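Local coordinates for protein endoribonuclease ToxN (Bacillus thuringiensis, PDB 4ATO) that cleaves RNA at adenine-rich sequences as the toxin of a type III toxin-antitoxin system, and is held in check by the pseudoknot RNA ToxI, at residues E33-P38 and P108-L113; L71-N74 and R78-V81; E15-L20 and P28-E33. One frame throughout, in Å; residues are numbered along the deposited sequence.

Contact 1. Residues E33-P38 and P108-L113; sequences EQHSRP and PQYGNL. With nucleotides of chain B.
Two polar partners meet Tyr110 OH: a water, which donates to it over 2.7 Å and also to Ser36 O at 2.8 Å, bridging the two segments, and N6 of a modified base in the bound RNA. Pro38 CG comes to 3.8 Å from Tyr110 OH. The ring itself stacks face to face with His35. Their centroids are 3.8 Å apart and the planes open by only 19°, with His35 ND1 over the rim of the phenol face. Tyr110 reaches this position because its CG is anti to the backbone N (chi1 179°), carrying the ring off the first turn of helix 108-139 toward the loop that leads into strand 38-41. In this ToxN/AbiQ-family nuclease, of the SH3 clan, loop and helix start thus form one RNA-binding surface. A33 of chain B lies against the edge of the phenol, its O4' in the ring plane and 3.7 Å from Tyr110 CD1. Further along the helix, Leu113 CG packs 3.7 Å from N9 of A32 of chain B. Asn112 OD1 accepts a hydrogen bond from a guanine N2 of the RNA.

Contact 2. Residues L71-N74 and R78-V81; sequences LFDN and RIGV. With nucleotides of chain B; nucleotides of chain C.
Phe72 and Arg78 point the same way from their strands, and Phe72 CE2 lies over one face of the Arg78 guanidinium, 4.0 Å from Arg78 NH1. The two planes are 60° apart, so this is no parallel stack, while the phosphate of U16 of chain C lies at the guanidinium edge. Arg78 NH1 donates to OP1 of U16 over 3.0 Å at 155°, with a weaker bond from NH2, which also reaches a second phosphate. The sugar O3' of U16 approaches the phenyl ring obliquely. Between the strands, Leu71 N bonds Gly80 O (2.9 Å) and Ile79 N bonds Leu71 O (3.1 Å), while a water donates to both of these acceptors. Ile79 holds CG1 between its backbone N and carbonyl carbon (chi1 49°), which brings CD1 to 3.8 Å from Asp73 CB. Asp73 OD1 accepts from Lys77 N and Asp75 N across the turn, and OD2 pairs with Lys116. Arg78 O takes a nearly straight bond, 3.0 Å, from N6 of A33 of chain B, consistent with recognition of the adenine. Phe72 and Arg78 form an antiparallel non-hydrogen-bonded pair; beyond it Ile79 and Gly80 together face Leu71, the pattern of a beta bulge in the hairpin of strands 68-72 and 78-89.

Contact 3. Residues E15-L20 and P28-E33; sequences EYIDYL and PFNKDE. With nucleotides of chain C.
Ile17, on helix 14-23, packs against Pro28 and Asn30 of the loop that follows the helix and returns beside it before entering strand 38-41 of the SH3-clan fold. Van der Waals contact comes first: Ile17 carbons rest against two oxygens of the loop. The Ile17 and Asn30 side chains cross at about a right angle, bringing Ile17 CG1 to 3.7 Å from Asn30 OD1. With CG2 anti to the backbone N, the other branch of Ile17 is directed at the loop backbone, where Ile17 CG2 lies 3.5 Å from Pro28 O. The segments bury 126 Å² between them. No direct hydrogen bond joins them; a water makes the polar link. It accepts from Asn30 N at 2.8 Å and gives a long, weak bond to Asp18 OD1, an atom that also forms a salt bridge with Arg21. Asn30 ND2 donates to Ile12 O, which ties the amide to strand 9-12 and limits its rotation, and Tyr39 of strand 38-41 packs on both Ile17 and Asn30.

The third kind of contact is with RNA, and it lies on the loop side alone. Lys31 bends at its end along the ribose of A1 of chain C, packing its CE 3.2 Å from O4' of that nucleotide. The Phe29 ring lies under the adenine of A1, whose C5 sits 3.5 Å above the phenyl plane and over the ring centre.

How the contacts relate
From the N terminus, contact 3 closes first: helix 14-23 runs out, the chain turns, and 28-33 packs back on 15-20. Glu33 ends that segment and begins the next, so contact 1 follows in series, closing a long loop from 33-38 to the start of helix 108-139. Contact 2, the hairpin of strands 68-72 and 78-89, is nested within this loop at one side of the antiparallel sheet. Arg37 of contact 1 probably hydrogen-bonds to the loop of contact 3, NH2 to Phe29 O and N to Asn30 O, whereas Leu113 CD2 packs on Ile79 CB to join contacts 1 and 2. Contacts 2 and 3 do not touch; their nearest atoms are about 9 Å apart.

Contact 1. Residues E33-P38 and P108-L113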
loop_
_atom_site.group_PDB
_atom_site.type_symbol
_atom_site.label_atom_id
_atom_site.label_comp_id
_atom_site.label_asym_id
_atom_site.label_seq_id
_atom_site.Cartn_x
_atom_site.Cartn_y
_atom_site.Cartn_z
ATOM N N GLU A 33 23.227 -11.770 35.569
ATOM C CA GLU A 33 24.492 -12.498 35.606
ATOM C C GLU A 33 25.359 -12.291 34.363
ATOM O O GLU A 33 26.571 -12.122 34.477
ATOM C CB GLU A 33 24.249 -13.984 35.864
ATOM C CG GLU A 33 23.623 -14.264 37.217
ATOM C CD GLU A 33 23.306 -15.730 37.424
ATOM O OE1 GLU A 33 23.471 -16.520 36.468
ATOM O OE2 GLU A 33 22.891 -16.093 38.546
ATOM N N GLN A 34 24.749 -12.303 33.180
ATOM C CA GLN A 34 25.487 -11.955 31.963
ATOM C C GLN A 34 24.821 -10.833 31.158
ATOM O O GLN A 34 25.480 -9.862 30.776
ATOM C CB GLN A 34 25.776 -13.186 31.086
ATOM C CG GLN A 34 24.622 -14.163 30.936
ATOM C CD GLN A 34 24.775 -15.079 29.731
ATOM O OE1 GLN A 34 25.625 -14.853 28.869
ATOM N NE2 GLN A 34 23.946 -16.116 29.665
ATOM N N HIS A 35 23.520 -10.960 30.912
ATOM C CA HIS A 35 22.783 -9.931 30.184
ATOM C C HIS A 35 21.533 -9.512 30.943
ATOM O O HIS A 35 20.494 -10.156 30.832
ATOM C CB HIS A 35 22.407 -10.416 28.783
ATOM C CG HIS A 35 23.587 -10.794 27.944
ATOM N ND1 HIS A 35 24.494 -9.866 27.474
ATOM C CD2 HIS A 35 24.012 -11.997 27.494
ATOM C CE1 HIS A 35 25.425 -10.483 26.769
ATOM N NE2 HIS A 35 25.157 -11.777 26.766
ATOM N N SER A 36 21.650 -8.436 31.715
ATOM C CA SER A 36 20.538 -7.905 32.497
ATOM C C SER A 36 19.333 -7.655 31.592
ATOM O O SER A 36 19.476 -7.089 30.512
ATOM C CB SER A 36 20.957 -6.618 33.206
ATOM O OG SER A 36 19.951 -6.187 34.104
ATOM N N ARG A 37 18.157 -8.098 32.032
ATOM C CA ARG A 37 16.975 -8.133 31.171
ATOM C C ARG A 37 16.630 -6.768 30.593
ATOM O O ARG A 37 16.369 -5.824 31.332
ATOM C CB ARG A 37 15.769 -8.703 31.920
ATOM C CG ARG A 37 14.520 -8.831 31.066
ATOM C CD ARG A 37 13.305 -9.146 31.925
ATOM N NE ARG A 37 13.516 -10.342 32.734
ATOM C CZ ARG A 37 13.263 -11.583 32.320
ATOM N NH1 ARG A 37 12.793 -11.804 31.095
ATOM N NH2 ARG A 37 13.492 -12.607 33.130
ATOM N N PRO A 38 16.633 -6.662 29.257
ATOM C CA PRO A 38 16.337 -5.369 28.649
ATOM C C PRO A 38 14.839 -5.111 28.622
ATOM O O PRO A 38 14.037 -6.042 28.522
ATOM C CB PRO A 38 16.904 -5.504 27.231
ATOM C CG PRO A 38 16.884 -6.969 26.945
ATOM C CD PRO A 38 16.971 -7.695 28.261
ATOM N N PRO A 108 29.568 -9.080 20.292
ATOM C CA PRO A 108 29.114 -8.981 18.898
ATOM C C PRO A 108 27.790 -9.692 18.620
ATOM O O PRO A 108 26.904 -9.086 18.021
ATOM C CB PRO A 108 30.248 -9.643 18.115
ATOM C CG PRO A 108 31.469 -9.410 18.966
ATOM C CD PRO A 108 30.981 -9.493 20.390
ATOM N N GLN A 109 27.647 -10.940 19.053
ATOM C CA GLN A 109 26.417 -11.689 18.786
ATOM C C GLN A 109 25.199 -11.036 19.439
ATOM O O GLN A 109 24.154 -10.857 18.800
ATOM C CB GLN A 109 26.533 -13.138 19.261
ATOM C CG GLN A 109 27.609 -13.968 18.557
ATOM C CD GLN A 109 27.609 -15.424 19.019
ATOM O OE1 GLN A 109 27.599 -15.712 20.221
ATOM N NE2 GLN A 109 27.602 -16.345 18.063
ATOM N N TYR A 110 25.339 -10.680 20.711
ATOM C CA TYR A 110 24.223 -10.149 21.477
ATOM C C TYR A 110 23.839 -8.734 21.028
ATOM O O TYR A 110 22.657 -8.412 20.917
ATOM C CB TYR A 110 24.544 -10.182 22.969
ATOM C CG TYR A 110 23.453 -9.630 23.861
ATOM C CD1 TYR A 110 22.299 -10.360 24.104
ATOM C CD2 TYR A 110 23.585 -8.385 24.472
ATOM C CE1 TYR A 110 21.301 -9.871 24.923
ATOM C CE2 TYR A 110 22.592 -7.885 25.302
ATOM C CZ TYR A 110 21.450 -8.639 25.521
ATOM O OH TYR A 110 20.446 -8.170 26.333
ATOM N N GLY A 111 24.836 -7.901 20.753
ATOM C CA GLY A 111 24.576 -6.540 20.322
ATOM C C GLY A 111 23.838 -6.538 18.997
ATOM O O GLY A 111 22.947 -5.720 18.760
ATOM N N ASN A 112 24.209 -7.470 18.128
ATOM C CA ASN A 112 23.564 -7.574 16.831
ATOM C C ASN A 112 22.122 -8.085 16.923
ATOM O O ASN A 112 21.265 -7.676 16.139
ATOM C CB ASN A 112 24.385 -8.443 15.890
ATOM C CG ASN A 112 23.749 -8.568 14.527
ATOM O OD1 ASN A 112 23.714 -7.607 13.748
ATOM N ND2 ASN A 112 23.236 -9.756 14.227
ATOM N N LEU A 113 21.868 -8.974 17.879
ATOM C CA LEU A 113 20.518 -9.443 18.172
ATOM C C LEU A 113 19.690 -8.219 18.538
ATOM O O LEU A 113 18.596 -7.984 18.016
ATOM C CB LEU A 113 20.562 -10.395 19.367
ATOM C CG LEU A 113 19.432 -11.376 19.715
ATOM C CD1 LEU A 113 19.232 -11.480 21.231
ATOM C CD2 LEU A 113 18.121 -11.104 19.017
ATOM P P A B 32 22.606 -18.595 18.062
ATOM O OP1 A B 32 23.112 -19.967 17.841
ATOM O OP2 A B 32 21.540 -18.379 19.061
ATOM O "O5'" A B 32 23.824 -17.610 18.336
ATOM C "C5'" A B 32 24.232 -17.302 19.651
ATOM C "C4'" A B 32 23.962 -15.859 20.006
ATOM O "O4'" A B 32 23.448 -15.129 18.862
ATOM C "C3'" A B 32 22.943 -15.643 21.102
ATOM O "O3'" A B 32 23.539 -15.756 22.383
ATOM C "C2'" A B 32 22.395 -14.243 20.808
ATOM O "O2'" A B 32 23.239 -13.254 21.373
ATOM C "C1'" A B 32 22.510 -14.158 19.281
ATOM N N9 A B 32 21.236 -14.437 18.593
ATOM C C8 A B 32 20.206 -15.261 18.961
ATOM N N7 A B 32 19.250 -15.345 18.065
ATOM C C5 A B 32 19.671 -14.528 17.031
ATOM C C6 A B 32 19.111 -14.183 15.787
ATOM N N6 A B 32 17.936 -14.633 15.350
ATOM N N1 A B 32 19.809 -13.339 14.986
ATOM C C2 A B 32 20.990 -12.882 15.422
ATOM N N3 A B 32 21.619 -13.146 16.568
ATOM C C4 A B 32 20.906 -13.979 17.339
ATOM P P A B 33 22.931 -16.734 23.498
ATOM O OP1 A B 33 24.060 -17.171 24.355
ATOM O OP2 A B 33 22.120 -17.764 22.797
ATOM O "O5'" A B 33 21.981 -15.773 24.311
ATOM C "C5'" A B 33 22.351 -14.432 24.586
ATOM C "C4'" A B 33 21.250 -13.722 25.318
ATOM O "O4'" A B 33 20.185 -13.405 24.373
ATOM C "C3'" A B 33 20.608 -14.541 26.421
ATOM O "O3'" A B 33 20.138 -13.667 27.426
ATOM C "C2'" A B 33 19.415 -15.194 25.717
ATOM O "O2'" A B 33 18.338 -15.526 26.569
ATOM C "C1'" A B 33 19.011 -14.135 24.694
ATOM N N9 A B 33 18.490 -14.714 23.459
ATOM C C8 A B 33 19.029 -15.795 22.796
ATOM N N7 A B 33 18.371 -16.131 21.717
ATOM C C5 A B 33 17.331 -15.214 21.670
ATOM C C6 A B 33 16.272 -15.038 20.766
ATOM N N6 A B 33 16.086 -15.798 19.687
ATOM N N1 A B 33 15.403 -14.032 21.014
ATOM C C2 A B 33 15.591 -13.264 22.090
ATOM N N3 A B 33 16.544 -13.329 23.015
ATOM C C4 A B 33 17.382 -14.344 22.750
ATOM P P C B 30 28.039 -15.318 9.012
ATOM O OP1 C B 30 29.308 -15.963 9.430
ATOM O OP2 C B 30 27.021 -16.141 8.309
ATOM O "O5'" C B 30 27.374 -14.580 10.255
ATOM C "C5'" C B 30 28.168 -13.917 11.228
ATOM C "C4'" C B 30 27.311 -13.176 12.223
ATOM O "O4'" C B 30 26.403 -12.293 11.516
ATOM C "C3'" C B 30 26.389 -14.035 13.082
ATOM O "O3'" C B 30 27.043 -14.610 14.196
ATOM C "C2'" C B 30 25.294 -13.060 13.471
ATOM O "O2'" C B 30 25.725 -12.217 14.529
ATOM C "C1'" C B 30 25.172 -12.218 12.202
ATOM N N1 C B 30 24.093 -12.703 11.309
ATOM C C2 C B 30 22.770 -12.433 11.683
ATOM O O2 C B 30 22.556 -11.818 12.740
ATOM N N3 C B 30 21.754 -12.855 10.898
ATOM C C4 C B 30 22.008 -13.521 9.773
ATOM N N4 C B 30 20.958 -13.906 9.041
ATOM C C5 C B 30 23.345 -13.805 9.359
ATOM C C6 C B 30 24.346 -13.389 10.155
HETATM O O HOH W 1 21.050 -6.395 28.319
#

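Contact 2. Residues L71-N74 and R78-V81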
loop_
_atom_site.group_PDB
_atom_site.type_symbol
_atom_site.label_atom_id
_atom_site.label_comp_id
_atom_site.label_asym_id
_atom_site.label_seq_id
_atom_site.Cartn_x
_atom_site.Cartn_y
_atom_site.Cartn_z
ATOM N N LEU A 71 8.464 -10.436 18.573
ATOM C CA LEU A 71 9.399 -9.852 17.640
ATOM C C LEU A 71 9.933 -10.900 16.670
ATOM O O LEU A 71 10.181 -12.003 17.055
ATOM C CB LEU A 71 10.558 -9.226 18.385
ATOM C CG LEU A 71 10.345 -8.021 19.275
ATOM C CD1 LEU A 71 9.804 -8.422 20.622
ATOM C CD2 LEU A 71 11.630 -7.258 19.431
ATOM N N PHE A 72 10.104 -10.524 15.413
ATOM C CA PHE A 72 10.651 -11.419 14.402
ATOM C C PHE A 72 11.758 -10.724 13.621
ATOM O O PHE A 72 11.692 -9.515 13.389
ATOM C CB PHE A 72 9.556 -11.872 13.432
ATOM C CG PHE A 72 8.440 -12.629 14.093
ATOM C CD1 PHE A 72 7.332 -11.960 14.594
ATOM C CD2 PHE A 72 8.506 -14.007 14.219
ATOM C CE1 PHE A 72 6.306 -12.659 15.207
ATOM C CE2 PHE A 72 7.491 -14.712 14.826
ATOM C CZ PHE A 72 6.387 -14.040 15.328
ATOM N N ASP A 73 12.768 -11.487 13.206
ATOM C CA ASP A 73 13.827 -10.921 12.370
ATOM C C ASP A 73 13.469 -11.067 10.893
ATOM O O ASP A 73 12.416 -11.603 10.563
ATOM C CB ASP A 73 15.230 -11.474 12.736
ATOM C CG ASP A 73 15.522 -12.886 12.185
ATOM O OD1 ASP A 73 14.723 -13.475 11.416
ATOM O OD2 ASP A 73 16.605 -13.411 12.533
ATOM N N ASN A 74 14.321 -10.593 10.013
ATOM C CA ASN A 74 14.039 -10.603 8.594
ATOM C C ASN A 74 13.878 -11.956 7.969
ATOM O O ASN A 74 13.275 -12.080 6.952
ATOM C CB ASN A 74 15.097 -9.836 7.840
ATOM C CG ASN A 74 14.937 -8.366 7.996
ATOM O OD1 ASN A 74 13.990 -7.909 8.606
ATOM N ND2 ASN A 74 15.855 -7.614 7.454
ATOM N N ARG A 78 12.143 -16.132 15.593
ATOM C CA ARG A 78 11.635 -15.457 16.769
ATOM C C ARG A 78 12.804 -14.839 17.525
ATOM O O ARG A 78 13.794 -15.508 17.819
ATOM C CB ARG A 78 10.858 -16.446 17.639
ATOM C CG ARG A 78 9.712 -17.097 16.856
ATOM C CD ARG A 78 9.079 -18.278 17.586
ATOM N NE ARG A 78 8.089 -18.950 16.744
ATOM C CZ ARG A 78 6.811 -18.585 16.671
ATOM N NH1 ARG A 78 6.370 -17.563 17.394
ATOM N NH2 ARG A 78 5.971 -19.240 15.882
ATOM N N ILE A 79 12.700 -13.548 17.813
ATOM C CA ILE A 79 13.773 -12.854 18.503
ATOM C C ILE A 79 13.240 -12.070 19.698
ATOM O O ILE A 79 13.546 -10.894 19.857
ATOM C CB ILE A 79 14.550 -11.901 17.558
ATOM C CG1 ILE A 79 13.585 -11.012 16.766
ATOM C CG2 ILE A 79 15.426 -12.674 16.589
ATOM C CD1 ILE A 79 14.281 -9.862 16.049
ATOM N N GLY A 80 12.450 -12.719 20.544
ATOM C CA GLY A 80 11.986 -12.070 21.760
ATOM C C GLY A 80 10.490 -11.822 21.782
ATOM O O GLY A 80 9.812 -11.824 20.744
ATOM N N VAL A 81 9.962 -11.629 22.981
ATOM C CA VAL A 81 8.551 -11.313 23.155
ATOM C C VAL A 81 8.482 -10.214 24.199
ATOM O O VAL A 81 9.101 -10.327 25.265
ATOM C CB VAL A 81 7.745 -12.555 23.649
ATOM C CG1 VAL A 81 6.275 -12.209 23.809
ATOM C CG2 VAL A 81 7.895 -13.721 22.679
ATOM P P A B 33 22.931 -16.734 23.498
ATOM O OP1 A B 33 24.060 -17.171 24.355
ATOM O OP2 A B 33 22.120 -17.764 22.797
ATOM O "O5'" A B 33 21.981 -15.773 24.311
ATOM C "C5'" A B 33 22.351 -14.432 24.586
ATOM C "C4'" A B 33 21.250 -13.722 25.318
ATOM O "O4'" A B 33 20.185 -13.405 24.373
ATOM C "C3'" A B 33 20.608 -14.541 26.421
ATOM O "O3'" A B 33 20.138 -13.667 27.426
ATOM C "C2'" A B 33 19.415 -15.194 25.717
ATOM O "O2'" A B 33 18.338 -15.526 26.569
ATOM C "C1'" A B 33 19.011 -14.135 24.694
ATOM N N9 A B 33 18.490 -14.714 23.459
ATOM C C8 A B 33 19.029 -15.795 22.796
ATOM N N7 A B 33 18.371 -16.131 21.717
ATOM C C5 A B 33 17.331 -15.214 21.670
ATOM C C6 A B 33 16.272 -15.038 20.766
ATOM N N6 A B 33 16.086 -15.798 19.687
ATOM N N1 A B 33 15.403 -14.032 21.014
ATOM C C2 A B 33 15.591 -13.264 22.090
ATOM N N3 A B 33 16.544 -13.329 23.015
ATOM C C4 A B 33 17.382 -14.344 22.750
ATOM P P U C 16 2.323 -17.952 16.450
ATOM O OP1 U C 16 3.400 -17.583 17.403
ATOM O OP2 U C 16 1.024 -18.408 16.989
ATOM O "O5'" U C 16 2.092 -16.770 15.411
ATOM C "C5'" U C 16 3.191 -16.123 14.790
ATOM C "C4'" U C 16 2.735 -15.097 13.784
ATOM O "O4'" U C 16 1.932 -15.734 12.747
ATOM C "C3'" U C 16 1.820 -14.006 14.315
ATOM O "O3'" U C 16 2.499 -13.004 15.053
ATOM C "C2'" U C 16 1.151 -13.506 13.042
ATOM O "O2'" U C 16 2.034 -12.693 12.287
ATOM C "C1'" U C 16 0.938 -14.823 12.291
ATOM N N1 U C 16 -0.399 -15.384 12.578
ATOM C C2 U C 16 -1.458 -14.790 11.914
ATOM O O2 U C 16 -1.312 -13.890 11.101
ATOM N N3 U C 16 -2.697 -15.293 12.227
ATOM C C4 U C 16 -2.971 -16.289 13.147
ATOM O O4 U C 16 -4.139 -16.629 13.334
ATOM C C5 U C 16 -1.827 -16.834 13.813
ATOM C C6 U C 16 -0.606 -16.370 13.520
HETATM O O HOH W 2 9.216 -13.856 18.969
#

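Contact 3. Residues E15-L20 and P28-E33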
loop_
_atom_site.group_PDB
_atom_site.type_symbol
_atom_site.label_atom_id
_atom_site.label_comp_id
_atom_site.label_asym_id
_atom_site.label_seq_id
_atom_site.Cartn_x
_atom_site.Cartn_y
_atom_site.Cartn_z
ATOM N N GLU A 15 18.352 -3.670 42.278
ATOM C CA GLU A 15 17.876 -3.173 43.563
ATOM C C GLU A 15 16.424 -2.749 43.433
ATOM O O GLU A 15 15.578 -3.140 44.238
ATOM C CB GLU A 15 18.708 -1.982 44.041
ATOM C CG GLU A 15 19.898 -2.339 44.900
ATOM C CD GLU A 15 20.268 -1.212 45.853
ATOM O OE1 GLU A 15 19.469 -0.258 45.978
ATOM O OE2 GLU A 15 21.350 -1.278 46.478
ATOM N N TYR A 16 16.137 -1.946 42.413
ATOM C CA TYR A 16 14.781 -1.449 42.228
ATOM C C TYR A 16 13.825 -2.572 41.835
ATOM O O TYR A 16 12.667 -2.576 42.251
ATOM C CB TYR A 16 14.734 -0.301 41.220
ATOM C CG TYR A 16 13.359 0.313 41.097
ATOM C CD1 TYR A 16 12.887 1.214 42.048
ATOM C CD2 TYR A 16 12.519 -0.025 40.043
ATOM C CE1 TYR A 16 11.622 1.769 41.945
ATOM C CE2 TYR A 16 11.256 0.527 39.928
ATOM C CZ TYR A 16 10.810 1.420 40.878
ATOM O OH TYR A 16 9.550 1.964 40.756
ATOM N N ILE A 17 14.306 -3.532 41.051
ATOM C CA ILE A 17 13.466 -4.665 40.651
ATOM C C ILE A 17 13.066 -5.487 41.880
ATOM O O ILE A 17 11.888 -5.807 42.074
ATOM C CB ILE A 17 14.172 -5.568 39.619
ATOM C CG1 ILE A 17 14.228 -4.886 38.253
ATOM C CG2 ILE A 17 13.470 -6.920 39.508
ATOM C CD1 ILE A 17 12.891 -4.840 37.510
ATOM N N ASP A 18 14.051 -5.815 42.712
ATOM C CA ASP A 18 13.805 -6.578 43.936
ATOM C C ASP A 18 12.888 -5.806 44.873
ATOM O O ASP A 18 12.048 -6.382 45.563
ATOM C CB ASP A 18 15.120 -6.898 44.647
ATOM C CG ASP A 18 15.970 -7.894 43.875
ATOM O OD1 ASP A 18 15.430 -8.557 42.955
ATOM O OD2 ASP A 18 17.172 -8.015 44.193
ATOM N N TYR A 19 13.057 -4.493 44.886
ATOM C CA TYR A 19 12.226 -3.629 45.702
ATOM C C TYR A 19 10.792 -3.683 45.194
ATOM O O TYR A 19 9.857 -3.725 45.987
ATOM C CB TYR A 19 12.772 -2.209 45.667
ATOM C CG TYR A 19 11.818 -1.143 46.140
ATOM C CD1 TYR A 19 11.676 -0.862 47.489
ATOM C CD2 TYR A 19 11.088 -0.388 45.231
ATOM C CE1 TYR A 19 10.816 0.125 47.923
ATOM C CE2 TYR A 19 10.232 0.599 45.652
ATOM C CZ TYR A 19 10.097 0.855 46.999
ATOM O OH TYR A 19 9.236 1.847 47.419
ATOM N N LEU A 20 10.612 -3.705 43.873
ATOM C CA LEU A 20 9.263 -3.821 43.327
ATOM C C LEU A 20 8.653 -5.203 43.601
ATOM O O LEU A 20 7.496 -5.301 44.012
ATOM C CB LEU A 20 9.221 -3.501 41.829
ATOM C CG LEU A 20 9.269 -2.041 41.366
ATOM C CD1 LEU A 20 8.898 -1.970 39.882
ATOM C CD2 LEU A 20 8.366 -1.125 42.177
ATOM N N PRO A 28 9.448 -9.263 36.703
ATOM C CA PRO A 28 10.388 -10.243 36.140
ATOM C C PRO A 28 11.739 -10.288 36.853
ATOM O O PRO A 28 12.295 -9.230 37.177
ATOM C CB PRO A 28 10.591 -9.747 34.701
ATOM C CG PRO A 28 9.399 -8.862 34.421
ATOM C CD PRO A 28 9.101 -8.212 35.729
ATOM N N PHE A 29 12.252 -11.501 37.080
ATOM C CA PHE A 29 13.611 -11.692 37.578
ATOM C C PHE A 29 14.552 -10.964 36.615
ATOM O O PHE A 29 14.392 -11.057 35.397
ATOM C CB PHE A 29 13.991 -13.178 37.589
ATOM C CG PHE A 29 13.210 -14.024 38.561
ATOM C CD1 PHE A 29 12.425 -13.453 39.544
ATOM C CD2 PHE A 29 13.295 -15.410 38.501
ATOM C CE1 PHE A 29 11.722 -14.249 40.439
ATOM C CE2 PHE A 29 12.598 -16.213 39.392
ATOM C CZ PHE A 29 11.812 -15.633 40.358
ATOM N N ASN A 30 15.532 -10.253 37.129
ATOM C CA ASN A 30 16.409 -9.489 36.278
ATOM C C ASN A 30 17.515 -10.301 35.627
ATOM O O ASN A 30 18.052 -9.913 34.619
ATOM C CB ASN A 30 17.003 -8.339 37.075
ATOM C CG ASN A 30 16.858 -7.014 36.377
ATOM O OD1 ASN A 30 15.981 -6.827 35.566
ATOM N ND2 ASN A 30 17.729 -6.094 36.695
ATOM N N LYS A 31 17.850 -11.429 36.223
ATOM C CA LYS A 31 18.971 -12.249 35.798
ATOM C C LYS A 31 20.142 -11.469 35.266
ATOM O O LYS A 31 20.502 -11.622 34.121
ATOM C CB LYS A 31 18.538 -13.250 34.750
ATOM C CG LYS A 31 17.537 -14.257 35.249
ATOM C CD LYS A 31 16.970 -15.049 34.102
ATOM C CE LYS A 31 15.780 -15.850 34.556
ATOM N NZ LYS A 31 16.048 -17.292 34.355
ATOM N N ASP A 32 20.759 -10.657 36.106
ATOM C CA ASP A 32 21.825 -9.789 35.642
ATOM C C ASP A 32 23.188 -10.449 35.505
ATOM O O ASP A 32 24.173 -9.771 35.311
ATOM C CB ASP A 32 21.920 -8.517 36.498
ATOM C CG ASP A 32 22.202 -8.801 37.951
ATOM O OD1 ASP A 32 22.052 -9.946 38.380
ATOM O OD2 ASP A 32 22.554 -7.862 38.672
ATOM N N GLU A 33 23.227 -11.770 35.569
ATOM C CA GLU A 33 24.492 -12.498 35.606
ATOM C C GLU A 33 25.359 -12.291 34.363
ATOM O O GLU A 33 26.571 -12.122 34.477
ATOM C CB GLU A 33 24.249 -13.984 35.864
ATOM C CG GLU A 33 23.623 -14.264 37.217
ATOM C CD GLU A 33 23.306 -15.730 37.424
ATOM O OE1 GLU A 33 23.471 -16.520 36.468
ATOM O OE2 GLU A 33 22.891 -16.093 38.546
ATOM O "O5'" A C 1 12.158 -15.156 32.435
ATOM C "C5'" A C 1 12.907 -16.359 32.332
ATOM C "C4'" A C 1 12.528 -17.340 33.407
ATOM O "O4'" A C 1 12.720 -16.733 34.706
ATOM C "C3'" A C 1 11.078 -17.789 33.414
ATOM O "O3'" A C 1 10.835 -18.845 32.498
ATOM C "C2'" A C 1 10.855 -18.190 34.868
ATOM O "O2'" A C 1 11.361 -19.490 35.103
ATOM C "C1'" A C 1 11.743 -17.198 35.607
ATOM N N9 A C 1 11.005 -16.036 36.145
ATOM C C8 A C 1 11.213 -14.724 35.791
ATOM N N7 A C 1 10.466 -13.871 36.454
ATOM C C5 A C 1 9.725 -14.668 37.318
ATOM C C6 A C 1 8.752 -14.354 38.293
ATOM N N6 A C 1 8.333 -13.111 38.567
ATOM N N1 A C 1 8.209 -15.377 38.982
ATOM C C2 A C 1 8.626 -16.621 38.706
ATOM N N3 A C 1 9.533 -17.038 37.820
ATOM C C4 A C 1 10.053 -16.004 37.145
HETATM O O HOH W 3 15.960 -9.730 39.840
#